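Local atomic coordinates of VC0179-like protein (Escherichia coli, PDB entry 4XJ6), a protein that probably joins purine nucleoside triphosphates into a cyclic dinucleotide, as a magnesium-dependent bacterial homologue of cyclic GMP-AMP synthase. Residues A[128-133]-A[188-193]; A[113-118]-A[259-264]; A[35-40]-A[158-163]. One frame throughout, in Å; residues are numbered along the deposited sequence.

Contact 1: A[128-133]-A[188-193]; sequences MDIDDG and THIDVP. With MG (magnesium ion), chain C; MG (magnesium ion), chain B; GH3 (3'-deoxy-guanosine-5'-triphosphate), chain D; GH3 (3'-deoxy-guanosine-5'-triphosphate), chain E.
Asp-129 and Asp-131 from one strand and Asp-191 from its parallel neighbour converge on a pair of magnesium ions. Asp-129 reaches between the ions because its chi1 of -179° carries the carboxylate away from the backbone N: OD1 and OD2 both lie 2.5 Å from one magnesium, and OD2 is also 2.0 Å from the other. Asp-131 spans the same two ions with one oxygen each. Asp-191 adds OD2 to the first magnesium alone, at 2.2 Å, while its OD1 is paired with Arg-180.

His-189, on the same face of the sheet, brings its ring edge to Asp-129, turned 66° against the carboxylate. Its NE2 gives a weak, bent bond (130°) to Asp-129 OD1, 2.6 Å away; ND1 is held by Glu-127, and Met-128 O sits over one ring face. With both ring nitrogens engaged, the rotation of the imidazole is probably set. On the other side of the sheet, Ile-130 and Ile-190 run alongside each other in the same direction, Ile-130 CD1 4.1 Å from Ile-190 CG1.

The second magnesium, bound by Asp-129 OD2 and Asp-131 OD2, also takes one oxygen from each phosphate of a 3'-deoxy-GTP, and O2' of another nucleotide bonds to Asp-131 OD1 at 3.0 Å. Three strand-borne aspartates around two metals make the two-metal active site characteristic of the nucleotidyltransferase fold.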
loop_
_atom_site.group_PDB
_atom_site.type_symbol
_atom_site.label_atom_id
_atom_site.label_comp_id
_atom_site.label_asym_id
_atom_site.label_seq_id
_atom_site.Cartn_x
_atom_site.Cartn_y
_atom_site.Cartn_z
ATOM N N MET A 128 -10.523 0.954 1.035
ATOM C CA MET A 128 -9.684 -0.209 0.762
ATOM C C MET A 128 -8.506 0.207 -0.113
ATOM O O MET A 128 -8.644 1.061 -0.987
ATOM C CB MET A 128 -10.486 -1.318 0.083
ATOM C CG MET A 128 -11.383 -2.099 1.026
ATOM S SD MET A 128 -12.534 -3.203 0.184
ATOM C CE MET A 128 -13.462 -2.047 -0.827
ATOM N N ASP A 129 -7.350 -0.402 0.119
ATOM C CA ASP A 129 -6.125 0.046 -0.531
ATOM C C ASP A 129 -5.518 -1.018 -1.440
ATOM O O ASP A 129 -5.160 -2.106 -0.988
ATOM C CB ASP A 129 -5.104 0.481 0.524
ATOM C CG ASP A 129 -3.808 0.979 -0.086
ATOM O OD1 ASP A 129 -3.767 2.144 -0.532
ATOM O OD2 ASP A 129 -2.827 0.207 -0.112
ATOM N N ILE A 130 -5.413 -0.691 -2.725
ATOM C CA ILE A 130 -4.755 -1.561 -3.693
ATOM C C ILE A 130 -3.461 -0.926 -4.190
ATOM O O ILE A 130 -3.477 0.144 -4.800
ATOM C CB ILE A 130 -5.654 -1.863 -4.907
ATOM C CG1 ILE A 130 -7.071 -2.219 -4.458
ATOM C CG2 ILE A 130 -5.051 -2.982 -5.747
ATOM C CD1 ILE A 130 -8.022 -2.461 -5.604
ATOM N N ASP A 131 -2.340 -1.585 -3.923
ATOM C CA ASP A 131 -1.048 -1.088 -4.373
ATOM C C ASP A 131 -0.618 -1.819 -5.637
ATOM O O ASP A 131 0.091 -2.821 -5.571
ATOM C CB ASP A 131 0.006 -1.255 -3.282
ATOM C CG ASP A 131 -0.441 -0.693 -1.952
ATOM O OD1 ASP A 131 -0.428 0.546 -1.794
ATOM O OD2 ASP A 131 -0.804 -1.490 -1.061
ATOM N N ASP A 132 -1.054 -1.321 -6.789
ATOM C CA ASP A 132 -0.719 -1.949 -8.061
ATOM C C ASP A 132 0.353 -1.145 -8.795
ATOM O O ASP A 132 0.082 -0.071 -9.330
ATOM C CB ASP A 132 -1.963 -2.094 -8.937
ATOM C CG ASP A 132 -1.783 -3.135 -10.025
ATOM O OD1 ASP A 132 -1.222 -4.213 -9.727
ATOM O OD2 ASP A 132 -2.199 -2.880 -11.175
ATOM N N GLY A 133 1.573 -1.671 -8.819
ATOM C CA GLY A 133 2.689 -0.972 -9.427
ATOM C C GLY A 133 2.782 -1.152 -10.928
ATOM O O GLY A 133 2.424 -2.200 -11.464
ATOM N N THR A 188 -12.708 2.704 -2.438
ATOM C CA THR A 188 -11.442 2.110 -2.833
ATOM C C THR A 188 -10.549 3.165 -3.465
ATOM O O THR A 188 -11.027 4.025 -4.202
ATOM C CB THR A 188 -11.655 0.949 -3.838
ATOM O OG1 THR A 188 -12.417 -0.092 -3.215
ATOM C CG2 THR A 188 -10.326 0.381 -4.321
ATOM N N HIS A 189 -9.259 3.117 -3.156
ATOM C CA HIS A 189 -8.293 3.882 -3.929
ATOM C C HIS A 189 -7.165 2.963 -4.383
ATOM O O HIS A 189 -6.854 1.968 -3.723
ATOM C CB HIS A 189 -7.751 5.075 -3.133
ATOM C CG HIS A 189 -6.978 4.695 -1.907
ATOM N ND1 HIS A 189 -7.415 4.990 -0.634
ATOM C CD2 HIS A 189 -5.790 4.063 -1.761
ATOM C CE1 HIS A 189 -6.532 4.549 0.245
ATOM N NE2 HIS A 189 -5.537 3.982 -0.414
ATOM N N ILE A 190 -6.575 3.288 -5.526
ATOM C CA ILE A 190 -5.522 2.464 -6.093
ATOM C C ILE A 190 -4.224 3.252 -6.177
ATOM O O ILE A 190 -4.146 4.271 -6.865
ATOM C CB ILE A 190 -5.897 1.951 -7.493
ATOM C CG1 ILE A 190 -7.204 1.160 -7.434
ATOM C CG2 ILE A 190 -4.772 1.108 -8.071
ATOM C CD1 ILE A 190 -7.644 0.596 -8.766
ATOM N N ASP A 191 -3.207 2.784 -5.463
ATOM C CA ASP A 191 -1.888 3.399 -5.524
ATOM C C ASP A 191 -1.075 2.820 -6.677
ATOM O O ASP A 191 -0.985 1.603 -6.843
ATOM C CB ASP A 191 -1.146 3.214 -4.201
ATOM C CG ASP A 191 -1.676 4.124 -3.109
ATOM O OD1 ASP A 191 -2.331 5.133 -3.446
ATOM O OD2 ASP A 191 -1.434 3.841 -1.915
ATOM N N VAL A 192 -0.478 3.703 -7.471
ATOM C CA VAL A 192 0.305 3.280 -8.627
ATOM C C VAL A 192 1.750 3.762 -8.527
ATOM O O VAL A 192 2.113 4.791 -9.099
ATOM C CB VAL A 192 -0.304 3.798 -9.944
ATOM C CG1 VAL A 192 0.378 3.141 -11.139
ATOM C CG2 VAL A 192 -1.809 3.547 -9.969
ATOM N N PRO A 193 2.581 3.024 -7.779
ATOM C CA PRO A 193 4.012 3.325 -7.803
ATOM C C PRO A 193 4.598 2.967 -9.166
ATOM O O PRO A 193 4.197 1.964 -9.757
ATOM C CB PRO A 193 4.576 2.439 -6.691
ATOM C CG PRO A 193 3.607 1.310 -6.579
ATOM C CD PRO A 193 2.259 1.905 -6.876
HETATM MG MG MG C . -1.242 2.146 -0.490
HETATM MG MG MG B . -1.656 -1.117 0.815
HETATM P PG GH3 D . -2.716 -1.666 3.883
HETATM O O1G GH3 D . -2.915 -0.764 5.076
HETATM O O2G GH3 D . -2.558 -0.855 2.621
HETATM O O3G GH3 D . -3.918 -2.564 3.731
HETATM O O3B GH3 D . -1.398 -2.550 4.156
HETATM P PB GH3 D . -0.172 -2.632 3.110
HETATM O O1B GH3 D . 0.600 -3.906 3.346
HETATM O O2B GH3 D . -0.645 -2.616 1.679
HETATM O O3A GH3 D . 0.762 -1.364 3.468
HETATM P PA GH3 D . 0.969 -0.117 2.474
HETATM O O1A GH3 D . 1.267 1.118 3.293
HETATM O O2A GH3 D . -0.228 0.102 1.583
HETATM O "O5'" GH3 D . 2.245 -0.483 1.562
HETATM C "C5'" GH3 D . 2.133 -1.359 0.464
HETATM C "C4'" GH3 D . 3.522 -1.828 0.055
HETATM O "O4'" GH3 D . 4.369 -0.708 -0.096
HETATM C "C3'" GH3 D . 4.182 -2.734 1.080
HETATM C "C2'" GH3 D . 5.651 -2.392 0.947
HETATM O "O2'" GH3 D . 6.276 -3.298 0.068
HETATM C "C1'" GH3 D . 5.680 -0.996 0.346
HETATM N N9 GH3 D . 6.026 -0.035 1.401
HETATM C C8 GH3 D . 5.143 0.809 2.023
HETATM N N7 GH3 D . 5.816 1.552 2.933
HETATM C C5 GH3 D . 7.123 1.195 2.888
HETATM C C6 GH3 D . 8.237 1.632 3.591
HETATM O O6 GH3 D . 8.121 2.512 4.442
HETATM N N1 GH3 D . 9.471 1.076 3.332
HETATM C C2 GH3 D . 9.598 0.091 2.377
HETATM N N2 GH3 D . 10.794 -0.441 2.129
HETATM N N3 GH3 D . 8.487 -0.339 1.681
HETATM C C4 GH3 D . 7.269 0.200 1.928
HETATM O O3A GH3 E . 1.168 7.050 1.566
HETATM P PA GH3 E . 2.701 6.929 1.093
HETATM O O1A GH3 E . 3.522 6.386 2.238
HETATM O O2A GH3 E . 3.252 8.245 0.593
HETATM O "O5'" GH3 E . 2.655 5.830 -0.083
HETATM C "C5'" GH3 E . 1.574 4.928 -0.175
HETATM C "C4'" GH3 E . 1.895 3.874 -1.223
HETATM O "O4'" GH3 E . 3.188 4.103 -1.739
HETATM C "C3'" GH3 E . 1.907 2.452 -0.686
HETATM C "C2'" GH3 E . 2.975 1.766 -1.523
HETATM O "O2'" GH3 E . 2.383 1.088 -2.607
HETATM C "C1'" GH3 E . 3.848 2.889 -2.055
HETATM N N9 GH3 E . 5.113 2.906 -1.307
HETATM C C8 GH3 E . 5.329 3.676 -0.193
HETATM N N7 GH3 E . 6.589 3.463 0.235
HETATM C C5 GH3 E . 7.182 2.578 -0.598
HETATM C C6 GH3 E . 8.457 2.034 -0.601
HETATM O O6 GH3 E . 9.262 2.356 0.273
HETATM N N1 GH3 E . 8.814 1.134 -1.581
HETATM C C2 GH3 E . 7.898 0.783 -2.551
HETATM N N2 GH3 E . 8.255 -0.088 -3.495
HETATM N N3 GH3 E . 6.626 1.331 -2.541
HETATM C C4 GH3 E . 6.270 2.216 -1.579
HETATM O O HOH W 1 -3.017 -2.673 0.297
HETATM O O HOH W 2 -0.765 3.139 1.277
#

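Contact 2: A[113-118]-A[259-264]; sequences FQYDTL and IVEDWF. With GH3 (3'-deoxy-guanosine-5'-triphosphate), chain D.
Tyr-115 and Phe-264 form a T-shaped pair at the wall of the nucleotide pocket, where the loop after strand 106-110 of the nucleotidyltransferase core meets helix 257-271. The edge of Phe-264 is turned toward the face of the tyrosine, with ring centroids 5.1 Å apart and planes at 62°.

From its root outward, the tyrosine reaches across the flank of the helix. CB lies at the edge of the Phe-264 ring, in its plane. CG is held between the backbone N and the carbonyl carbon (chi1 38°), which swings the ring across Phe-264. At the next bond the ring splits its contacts: CD1 packs 3.6 Å from Phe-264 CD2, whereas CD2 rests against the helix backbone, 4.0 Å from Glu-261 CA. CE2 lies more loosely beside Val-260 CG1. At the tip, Tyr-115 OH donates a short hydrogen bond to the beta-phosphate oxygen O1B of the 3'-deoxy-GTP whose triphosphate binds a magnesium ion, and O1B lies near the plane of the ring. This packing on both aromatic and helix atoms probably helps to direct the hydroxyl at the phosphate. Val-260 lines the same pocket, its CB 3.5 Å from the ribose O2' of this nucleotide.

Thr-117 and Phe-264 point toward each other, with Thr-117 CG2 3.7 Å from Phe-264 CE2, while Met-301 of helix 297-310 touches both aromatic residues. Toward the exposed side, Gln-114 brings both CG and the amide NE2 to OE2 of Glu-261, the amide turned 53° from the carboxylate, and NE2 makes only a weak bond. A water bridges the same two residues, donating to the carbonyl oxygen of Gln-114 and, over 3.0 Å, to OE2 of Glu-261.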
loop_
_atom_site.group_PDB
_atom_site.type_symbol
_atom_site.label_atom_id
_atom_site.label_comp_id
_atom_site.label_asym_id
_atom_site.label_seq_id
_atom_site.Cartn_x
_atom_site.Cartn_y
_atom_site.Cartn_z
ATOM N N PHE A 113 -3.001 -6.489 -0.537
ATOM C CA PHE A 113 -3.859 -7.193 -1.483
ATOM C C PHE A 113 -3.099 -8.345 -2.119
ATOM O O PHE A 113 -3.694 -9.214 -2.756
ATOM C CB PHE A 113 -4.386 -6.245 -2.564
ATOM C CG PHE A 113 -5.513 -6.819 -3.377
ATOM C CD1 PHE A 113 -6.796 -6.881 -2.856
ATOM C CD2 PHE A 113 -5.295 -7.292 -4.662
ATOM C CE1 PHE A 113 -7.840 -7.406 -3.598
ATOM C CE2 PHE A 113 -6.338 -7.819 -5.410
ATOM C CZ PHE A 113 -7.611 -7.873 -4.877
ATOM N N GLN A 114 -1.782 -8.350 -1.937
ATOM C CA GLN A 114 -0.934 -9.385 -2.511
ATOM C C GLN A 114 -0.641 -10.499 -1.506
ATOM O O GLN A 114 -0.680 -11.677 -1.858
ATOM C CB GLN A 114 0.371 -8.777 -3.033
ATOM C CG GLN A 114 1.314 -9.785 -3.677
ATOM C CD GLN A 114 0.701 -10.487 -4.879
ATOM O OE1 GLN A 114 -0.184 -9.949 -5.546
ATOM N NE2 GLN A 114 1.171 -11.697 -5.159
ATOM N N TYR A 115 -0.350 -10.136 -0.258
ATOM C CA TYR A 115 -0.123 -11.153 0.770
ATOM C C TYR A 115 -1.297 -11.264 1.744
ATOM O O TYR A 115 -1.116 -11.658 2.896
ATOM C CB TYR A 115 1.179 -10.894 1.545
ATOM C CG TYR A 115 1.507 -9.445 1.837
ATOM C CD1 TYR A 115 0.782 -8.716 2.774
ATOM C CD2 TYR A 115 2.573 -8.818 1.203
ATOM C CE1 TYR A 115 1.096 -7.395 3.047
ATOM C CE2 TYR A 115 2.894 -7.502 1.471
ATOM C CZ TYR A 115 2.154 -6.794 2.392
ATOM O OH TYR A 115 2.476 -5.481 2.656
ATOM N N ASP A 116 -2.489 -10.910 1.272
ATOM C CA ASP A 116 -3.741 -11.201 1.977
ATOM C C ASP A 116 -3.809 -10.659 3.410
ATOM O O ASP A 116 -3.892 -11.429 4.368
ATOM C CB ASP A 116 -3.980 -12.717 1.994
ATOM C CG ASP A 116 -5.362 -13.090 2.502
ATOM O OD1 ASP A 116 -6.302 -12.288 2.320
ATOM O OD2 ASP A 116 -5.508 -14.184 3.089
ATOM N N THR A 117 -3.777 -9.338 3.553
ATOM C CA THR A 117 -3.998 -8.703 4.851
ATOM C C THR A 117 -4.853 -7.445 4.697
ATOM O O THR A 117 -4.891 -6.592 5.584
ATOM C CB THR A 117 -2.670 -8.334 5.555
ATOM O OG1 THR A 117 -1.830 -7.612 4.648
ATOM C CG2 THR A 117 -1.936 -9.581 6.034
ATOM N N LEU A 118 -5.541 -7.344 3.563
ATOM C CA LEU A 118 -6.390 -6.196 3.283
ATOM C C LEU A 118 -7.669 -6.240 4.108
ATOM O O LEU A 118 -8.450 -7.184 4.005
ATOM C CB LEU A 118 -6.731 -6.133 1.794
ATOM C CG LEU A 118 -7.649 -4.976 1.397
ATOM C CD1 LEU A 118 -7.003 -3.649 1.754
ATOM C CD2 LEU A 118 -7.959 -5.042 -0.077
ATOM N N ILE A 259 10.692 -7.798 -1.823
ATOM C CA ILE A 259 11.472 -8.064 -0.618
ATOM C C ILE A 259 10.597 -8.091 0.637
ATOM O O ILE A 259 10.728 -8.989 1.470
ATOM C CB ILE A 259 12.592 -7.019 -0.441
ATOM C CG1 ILE A 259 13.622 -7.153 -1.566
ATOM C CG2 ILE A 259 13.266 -7.170 0.917
ATOM C CD1 ILE A 259 14.746 -6.138 -1.493
ATOM N N VAL A 260 9.708 -7.110 0.769
ATOM C CA VAL A 260 8.765 -7.079 1.886
ATOM C C VAL A 260 7.763 -8.228 1.771
ATOM O O VAL A 260 7.404 -8.858 2.765
ATOM C CB VAL A 260 8.014 -5.732 1.955
ATOM C CG1 VAL A 260 6.785 -5.832 2.856
ATOM C CG2 VAL A 260 8.955 -4.627 2.423
ATOM N N GLU A 261 7.328 -8.501 0.546
ATOM C CA GLU A 261 6.407 -9.601 0.287
ATOM C C GLU A 261 7.028 -10.938 0.686
ATOM O O GLU A 261 6.406 -11.731 1.399
ATOM C CB GLU A 261 6.002 -9.626 -1.188
ATOM C CG GLU A 261 5.155 -10.827 -1.570
ATOM C CD GLU A 261 4.689 -10.786 -3.014
ATOM O OE1 GLU A 261 4.947 -9.774 -3.704
ATOM O OE2 GLU A 261 4.062 -11.770 -3.456
ATOM N N ASP A 262 8.255 -11.175 0.227
ATOM C CA ASP A 262 8.979 -12.397 0.558
ATOM C C ASP A 262 9.228 -12.511 2.054
ATOM O O ASP A 262 9.099 -13.588 2.627
ATOM C CB ASP A 262 10.314 -12.460 -0.186
ATOM C CG ASP A 262 10.145 -12.696 -1.671
ATOM O OD1 ASP A 262 9.044 -13.113 -2.084
ATOM O OD2 ASP A 262 11.120 -12.469 -2.419
ATOM N N TRP A 263 9.582 -11.394 2.680
ATOM C CA TRP A 263 9.864 -11.379 4.109
ATOM C C TRP A 263 8.633 -11.713 4.942
ATOM O O TRP A 263 8.721 -12.461 5.917
ATOM C CB TRP A 263 10.410 -10.016 4.529
ATOM C CG TRP A 263 10.233 -9.731 5.986
ATOM C CD1 TRP A 263 11.043 -10.135 7.003
ATOM C CD2 TRP A 263 9.177 -8.973 6.588
ATOM N NE1 TRP A 263 10.559 -9.676 8.203
ATOM C CE2 TRP A 263 9.413 -8.959 7.975
ATOM C CE3 TRP A 263 8.056 -8.304 6.088
ATOM C CZ2 TRP A 263 8.572 -8.303 8.867
ATOM C CZ3 TRP A 263 7.221 -7.652 6.977
ATOM C CH2 TRP A 263 7.483 -7.658 8.352
ATOM N N PHE A 264 7.489 -11.155 4.557
ATOM C CA PHE A 264 6.258 -11.364 5.310
ATOM C C PHE A 264 5.725 -12.779 5.124
ATOM O O PHE A 264 5.269 -13.404 6.082
ATOM C CB PHE A 264 5.187 -10.346 4.911
ATOM C CG PHE A 264 3.924 -10.464 5.712
ATOM C CD1 PHE A 264 3.955 -10.318 7.087
ATOM C CD2 PHE A 264 2.710 -10.728 5.095
ATOM C CE1 PHE A 264 2.801 -10.430 7.833
ATOM C CE2 PHE A 264 1.551 -10.840 5.841
ATOM C CZ PHE A 264 1.602 -10.690 7.213
HETATM P PG GH3 D . -2.716 -1.666 3.883
HETATM O O1G GH3 D . -2.915 -0.764 5.076
HETATM O O2G GH3 D . -2.558 -0.855 2.621
HETATM O O3G GH3 D . -3.918 -2.564 3.731
HETATM O O3B GH3 D . -1.398 -2.550 4.156
HETATM P PB GH3 D . -0.172 -2.632 3.110
HETATM O O1B GH3 D . 0.600 -3.906 3.346
HETATM O O2B GH3 D . -0.645 -2.616 1.679
HETATM O O3A GH3 D . 0.762 -1.364 3.468
HETATM P PA GH3 D . 0.969 -0.117 2.474
HETATM O O1A GH3 D . 1.267 1.118 3.293
HETATM O O2A GH3 D . -0.228 0.102 1.583
HETATM O "O5'" GH3 D . 2.245 -0.483 1.562
HETATM C "C5'" GH3 D . 2.133 -1.359 0.464
HETATM C "C4'" GH3 D . 3.522 -1.828 0.055
HETATM O "O4'" GH3 D . 4.369 -0.708 -0.096
HETATM C "C3'" GH3 D . 4.182 -2.734 1.080
HETATM C "C2'" GH3 D . 5.651 -2.392 0.947
HETATM O "O2'" GH3 D . 6.276 -3.298 0.068
HETATM C "C1'" GH3 D . 5.680 -0.996 0.346
HETATM N N9 GH3 D . 6.026 -0.035 1.401
HETATM C C8 GH3 D . 5.143 0.809 2.023
HETATM N N7 GH3 D . 5.816 1.552 2.933
HETATM C C5 GH3 D . 7.123 1.195 2.888
HETATM C C6 GH3 D . 8.237 1.632 3.591
HETATM O O6 GH3 D . 8.121 2.512 4.442
HETATM N N1 GH3 D . 9.471 1.076 3.332
HETATM C C2 GH3 D . 9.598 0.091 2.377
HETATM N N2 GH3 D . 10.794 -0.441 2.129
HETATM N N3 GH3 D . 8.487 -0.339 1.681
HETATM C C4 GH3 D . 7.269 0.200 1.928
HETATM O O HOH W 3 2.164 -13.108 -1.625
#

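Contact 3: A[35-40]-A[158-163]; sequences QIVRER and TSLKSL
Ser-162 OG is gripped twice: it accepts a hydrogen bond from Arg-40 NH1 at 2.7 Å and donates one to Ser-159 O, a turn back in its own helix, at 2.6 Å. That carbonyl oxygen also takes the helical bond of Leu-163 N, both donors arriving from the same face of its plane. The setting is a helix-helix crossing in which helices 24-57 and 149-166 pack together against the central sheet of the nucleotidyltransferase core, their local axes 9.5 Å apart and inclined at 122°.

Arg-40 folds over the partner helix: its CG passes 3.3 Å from Ser-159 OG, and bends at chi2 (56°) and chi3 (59°) then turn the guanidinium to Ser-162. The serine lies near the guanidinium plane, and NH2 has Glu-166 as a salt-bridge partner; Ser-159 OG itself bonds to Thr-41.

Beneath this polar layer Val-37 divides its methyls, CG1 meeting Leu-160 CD2 and CG2 meeting Leu-163 CD1, each at 3.8 Å. The other methyl of Leu-163, CD2, lies over one guanidinium face, 3.9 Å from Arg-40 CZ.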
loop_
_atom_site.group_PDB
_atom_site.type_symbol
_atom_site.label_atom_id
_atom_site.label_comp_id
_atom_site.label_asym_id
_atom_site.label_seq_id
_atom_site.Cartn_x
_atom_site.Cartn_y
_atom_site.Cartn_z
ATOM N N GLN A 35 -8.153 -3.697 -12.965
ATOM C CA GLN A 35 -8.033 -3.977 -14.390
ATOM C C GLN A 35 -8.325 -2.738 -15.227
ATOM O O GLN A 35 -7.685 -2.510 -16.253
ATOM C CB GLN A 35 -8.973 -5.115 -14.788
ATOM C CG GLN A 35 -8.657 -5.722 -16.141
ATOM C CD GLN A 35 -9.643 -6.800 -16.532
ATOM O OE1 GLN A 35 -10.849 -6.650 -16.339
ATOM N NE2 GLN A 35 -9.134 -7.900 -17.076
ATOM N N ILE A 36 -9.298 -1.948 -14.787
ATOM C CA ILE A 36 -9.628 -0.688 -15.443
ATOM C C ILE A 36 -8.420 0.250 -15.496
ATOM O O ILE A 36 -8.146 0.875 -16.521
ATOM C CB ILE A 36 -10.795 0.031 -14.726
ATOM C CG1 ILE A 36 -12.091 -0.775 -14.856
ATOM C CG2 ILE A 36 -10.983 1.434 -15.283
ATOM C CD1 ILE A 36 -13.227 -0.246 -13.999
ATOM N N VAL A 37 -7.696 0.334 -14.385
ATOM C CA VAL A 37 -6.525 1.199 -14.289
ATOM C C VAL A 37 -5.369 0.655 -15.118
ATOM O O VAL A 37 -4.645 1.413 -15.766
ATOM C CB VAL A 37 -6.082 1.365 -12.825
ATOM C CG1 VAL A 37 -4.799 2.180 -12.732
ATOM C CG2 VAL A 37 -7.194 2.017 -12.024
ATOM N N ARG A 38 -5.209 -0.665 -15.105
ATOM C CA ARG A 38 -4.151 -1.319 -15.866
ATOM C C ARG A 38 -4.338 -1.111 -17.366
ATOM O O ARG A 38 -3.394 -0.751 -18.074
ATOM C CB ARG A 38 -4.102 -2.816 -15.551
ATOM C CG ARG A 38 -3.633 -3.141 -14.139
ATOM C CD ARG A 38 -3.405 -4.637 -13.953
ATOM N NE ARG A 38 -2.855 -4.944 -12.634
ATOM C CZ ARG A 38 -2.415 -6.144 -12.265
ATOM N NH1 ARG A 38 -2.453 -7.163 -13.118
ATOM N NH2 ARG A 38 -1.929 -6.328 -11.044
ATOM N N GLU A 39 -5.559 -1.337 -17.841
ATOM C CA GLU A 39 -5.874 -1.211 -19.260
ATOM C C GLU A 39 -5.695 0.218 -19.756
ATOM O O GLU A 39 -5.232 0.443 -20.873
ATOM C CB GLU A 39 -7.304 -1.689 -19.525
ATOM C CG GLU A 39 -7.492 -3.190 -19.367
ATOM C CD GLU A 39 -8.946 -3.582 -19.204
ATOM O OE1 GLU A 39 -9.798 -2.676 -19.086
ATOM O OE2 GLU A 39 -9.238 -4.797 -19.193
ATOM N N ARG A 40 -6.059 1.180 -18.917
ATOM C CA ARG A 40 -5.909 2.588 -19.261
ATOM C C ARG A 40 -4.437 2.986 -19.338
ATOM O O ARG A 40 -4.029 3.717 -20.240
ATOM C CB ARG A 40 -6.642 3.466 -18.245
ATOM C CG ARG A 40 -6.493 4.956 -18.483
ATOM C CD ARG A 40 -6.943 5.336 -19.879
ATOM N NE ARG A 40 -8.337 4.982 -20.126
ATOM C CZ ARG A 40 -9.360 5.814 -19.957
ATOM N NH1 ARG A 40 -9.146 7.052 -19.536
ATOM N NH2 ARG A 40 -10.597 5.407 -20.208
ATOM N N THR A 158 -1.209 10.742 -16.471
ATOM C CA THR A 158 -2.110 10.761 -17.618
ATOM C C THR A 158 -3.218 9.723 -17.475
ATOM O O THR A 158 -4.390 10.016 -17.706
ATOM C CB THR A 158 -1.349 10.504 -18.932
ATOM O OG1 THR A 158 -0.434 11.578 -19.173
ATOM C CG2 THR A 158 -2.313 10.413 -20.099
ATOM N N SER A 159 -2.836 8.513 -17.081
ATOM C CA SER A 159 -3.789 7.422 -16.917
ATOM C C SER A 159 -4.845 7.726 -15.857
ATOM O O SER A 159 -6.042 7.591 -16.109
ATOM C CB SER A 159 -3.055 6.133 -16.557
ATOM O OG SER A 159 -3.965 5.067 -16.385
ATOM N N LEU A 160 -4.397 8.136 -14.677
ATOM C CA LEU A 160 -5.300 8.358 -13.552
ATOM C C LEU A 160 -6.138 9.625 -13.722
ATOM O O LEU A 160 -7.304 9.658 -13.329
ATOM C CB LEU A 160 -4.504 8.420 -12.248
ATOM C CG LEU A 160 -3.642 7.186 -11.973
ATOM C CD1 LEU A 160 -2.902 7.327 -10.651
ATOM C CD2 LEU A 160 -4.482 5.910 -11.998
ATOM N N LYS A 161 -5.547 10.662 -14.309
ATOM C CA LYS A 161 -6.268 11.908 -14.552
ATOM C C LYS A 161 -7.302 11.742 -15.660
ATOM O O LYS A 161 -8.321 12.435 -15.677
ATOM C CB LYS A 161 -5.299 13.034 -14.903
ATOM C CG LYS A 161 -4.556 13.599 -13.704
ATOM C CD LYS A 161 -3.536 14.646 -14.121
ATOM C CE LYS A 161 -3.690 15.914 -13.299
ATOM N NZ LYS A 161 -2.380 16.466 -12.859
ATOM N N SER A 162 -7.043 10.821 -16.585
ATOM C CA SER A 162 -8.009 10.520 -17.636
ATOM C C SER A 162 -9.199 9.769 -17.051
ATOM O O SER A 162 -10.333 9.947 -17.488
ATOM C CB SER A 162 -7.360 9.702 -18.754
ATOM O OG SER A 162 -7.094 8.374 -18.328
ATOM N N LEU A 163 -8.922 8.925 -16.062
ATOM C CA LEU A 163 -9.966 8.201 -15.348
ATOM C C LEU A 163 -10.776 9.162 -14.482
ATOM O O LEU A 163 -12.000 9.040 -14.378
ATOM C CB LEU A 163 -9.363 7.090 -14.489
ATOM C CG LEU A 163 -8.738 5.921 -15.249
ATOM C CD1 LEU A 163 -8.130 4.917 -14.284
ATOM C CD2 LEU A 163 -9.781 5.255 -16.128
#

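How the contacts relate
Along the chain the segments come in the order 35-40, 113-118, 128-133, 158-163, 188-193, 259-264, so contact 1 is nested within the loop closed by contact 2, and contact 3 alternates with both. Contact 1 is the hub. Its centre is about 12 Å from that of contact 3, which joins it through the Arg-38 to Asp-132 salt bridge and through Val-37 and Leu-160 packing on Ile-190 and Val-192. Contact 2, centred about 14 Å from contact 1, shares with it the metal-bound nucleotide. Contacts 2 and 3 do not touch, their centres about 24 Å apart. The metal-binding sheet thus has helices packed on it in contact 3 and nucleotide phosphates held near it in contact 2.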